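Local coordinates for uricase (Bacillus fastidiosus, PDB 4R8X), which probably catalyses the oxidation of urate to 5-hydroxyisourate, the first step in converting urate to (S)-allantoin, at residues A98-Y103 / D107-E112. Residues are numbered along the deposited sequence; the frame is centred on the assembly and turned at random.
Sequences AFLAKY and DAVRLE
F99 and L100, in the last turn of helix 88-102, pack on V109 of strand 108-125, where a helix lies against the antiparallel sheet of the uricase (tunnelling) fold. The axes of 98-102 and 108-112 run roughly antiparallel (152°) and approach to 8.4 Å. F99 comes first: its CB sits 3.7 Å from CG2 of V109, while its ring, with CD2 3.9 Å from V109 CG1, meets that methyl obliquely. F75 of helix 69-82 stacks on the same ring. L100 slides past V109 in the opposite direction; with CG anti to the carbonyl carbon (chi1 -71°), it brings CD2 within 3.9 Å of V109 CG2. V109 thus divides its methyls, with CG1, anti to the backbone N (chi1 179°), next to F99 CD2 and CG2 touching both F99 CB and L100 CD2. With an alanine in place of V109 both methyls go, and the F99 ring would probably lose its contact with CG1 while F99 CB and L100 CD2 lose the CG2 they share. Farther along, K102 NZ makes a salt bridge to E186 of a second subunit, and Y103 OH hydrogen-bonds D185 of that same subunit. On the strand, D107 and A108 form a classic beta bulge opposite K50, and L100 CD2 lies 4.1 Å from A108 N.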
loop_
_atom_site.group_PDB
_atom_site.type_symbol
_atom_site.label_atom_id
_atom_site.label_comp_id
_atom_site.label_asym_id
_atom_site.label_seq_id
_atom_site.Cartn_x
_atom_site.Cartn_y
_atom_site.Cartn_z
ATOM N N ALA D 98 -12.603 29.398 13.568
ATOM C CA ALA D 98 -11.426 30.246 13.722
ATOM C C ALA D 98 -10.927 30.761 12.370
ATOM O O ALA D 98 -10.590 31.943 12.238
ATOM C CB ALA D 98 -10.324 29.486 14.449
ATOM N N PHE D 99 -10.874 29.882 11.367
ATOM C CA PHE D 99 -10.496 30.312 10.021
ATOM C C PHE D 99 -11.435 31.422 9.532
ATOM O O PHE D 99 -10.984 32.438 8.995
ATOM C CB PHE D 99 -10.546 29.137 9.030
ATOM C CG PHE D 99 -9.257 28.364 8.888
ATOM C CD1 PHE D 99 -8.121 28.957 8.375
ATOM C CD2 PHE D 99 -9.216 27.014 9.201
ATOM C CE1 PHE D 99 -6.950 28.231 8.210
ATOM C CE2 PHE D 99 -8.056 26.274 9.036
ATOM C CZ PHE D 99 -6.916 26.888 8.548
ATOM N N LEU D 100 -12.742 31.228 9.716
ATOM C CA LEU D 100 -13.720 32.212 9.253
ATOM C C LEU D 100 -13.588 33.538 9.989
ATOM O O LEU D 100 -13.809 34.600 9.398
ATOM C CB LEU D 100 -15.136 31.659 9.369
ATOM C CG LEU D 100 -15.472 30.563 8.355
ATOM C CD1 LEU D 100 -16.804 29.922 8.675
ATOM C CD2 LEU D 100 -15.457 31.120 6.931
ATOM N N ALA D 101 -13.215 33.486 11.264
ATOM C CA ALA D 101 -13.050 34.713 12.039
ATOM C C ALA D 101 -11.827 35.471 11.558
ATOM O O ALA D 101 -11.816 36.704 11.538
ATOM C CB ALA D 101 -12.930 34.397 13.519
ATOM N N LYS D 102 -10.791 34.728 11.174
ATOM C CA LYS D 102 -9.532 35.340 10.761
ATOM C C LYS D 102 -9.599 35.917 9.344
ATOM O O LYS D 102 -9.034 36.968 9.076
ATOM C CB LYS D 102 -8.393 34.322 10.866
ATOM C CG LYS D 102 -7.035 34.858 10.485
ATOM C CD LYS D 102 -6.659 36.049 11.328
ATOM C CE LYS D 102 -5.216 36.437 11.073
ATOM N NZ LYS D 102 -4.826 37.556 11.964
ATOM N N TYR D 103 -10.291 35.229 8.442
ATOM C CA TYR D 103 -10.261 35.573 7.025
ATOM C C TYR D 103 -11.658 35.885 6.496
ATOM O O TYR D 103 -12.419 34.991 6.142
ATOM C CB TYR D 103 -9.609 34.437 6.219
ATOM C CG TYR D 103 -8.194 34.164 6.673
ATOM C CD1 TYR D 103 -7.192 35.102 6.463
ATOM C CD2 TYR D 103 -7.867 32.993 7.348
ATOM C CE1 TYR D 103 -5.895 34.875 6.884
ATOM C CE2 TYR D 103 -6.565 32.749 7.774
ATOM C CZ TYR D 103 -5.588 33.703 7.546
ATOM O OH TYR D 103 -4.293 33.485 7.972
ATOM N N ASP D 107 -15.961 32.153 2.454
ATOM C CA ASP D 107 -17.391 31.891 2.650
ATOM C C ASP D 107 -17.626 30.612 3.458
ATOM O O ASP D 107 -18.622 30.493 4.153
ATOM C CB ASP D 107 -18.131 31.738 1.312
ATOM C CG ASP D 107 -18.093 32.989 0.448
ATOM O OD1 ASP D 107 -17.904 34.098 0.982
ATOM O OD2 ASP D 107 -18.280 32.852 -0.781
ATOM N N ALA D 108 -16.725 29.642 3.336
ATOM C CA ALA D 108 -16.893 28.376 4.040
ATOM C C ALA D 108 -15.544 27.708 4.232
ATOM O O ALA D 108 -14.612 27.946 3.456
ATOM C CB ALA D 108 -17.841 27.449 3.280
ATOM N N VAL D 109 -15.446 26.917 5.298
ATOM C CA VAL D 109 -14.256 26.125 5.588
ATOM C C VAL D 109 -14.654 24.697 5.944
ATOM O O VAL D 109 -15.522 24.485 6.784
ATOM C CB VAL D 109 -13.458 26.727 6.761
ATOM C CG1 VAL D 109 -12.226 25.863 7.073
ATOM C CG2 VAL D 109 -13.043 28.160 6.440
ATOM N N ARG D 110 -14.006 23.725 5.305
ATOM C CA ARG D 110 -14.292 22.318 5.556
ATOM C C ARG D 110 -13.082 21.626 6.151
ATOM O O ARG D 110 -11.989 21.694 5.590
ATOM C CB ARG D 110 -14.635 21.621 4.237
ATOM C CG ARG D 110 -14.962 20.136 4.366
ATOM C CD ARG D 110 -15.245 19.537 2.997
ATOM N NE ARG D 110 -15.665 18.136 3.052
ATOM C CZ ARG D 110 -16.919 17.757 3.254
ATOM N NH1 ARG D 110 -17.857 18.678 3.430
ATOM N NH2 ARG D 110 -17.243 16.470 3.283
ATOM N N LEU D 111 -13.285 20.964 7.279
ATOM C CA LEU D 111 -12.248 20.130 7.877
ATOM C C LEU D 111 -12.694 18.683 7.895
ATOM O O LEU D 111 -13.823 18.378 8.284
ATOM C CB LEU D 111 -11.955 20.571 9.311
ATOM C CG LEU D 111 -10.796 21.521 9.589
ATOM C CD1 LEU D 111 -9.451 20.854 9.290
ATOM C CD2 LEU D 111 -10.988 22.842 8.831
ATOM N N GLU D 112 -11.795 17.802 7.463
ATOM C CA GLU D 112 -11.982 16.359 7.577
ATOM C C GLU D 112 -10.842 15.810 8.422
ATOM O O GLU D 112 -9.719 16.312 8.351
ATOM C CB GLU D 112 -11.935 15.709 6.197
ATOM C CG GLU D 112 -13.045 16.167 5.280
ATOM C CD GLU D 112 -12.906 15.640 3.865
ATOM O OE1 GLU D 112 -12.046 14.763 3.624
ATOM O OE2 GLU D 112 -13.656 16.115 2.987
#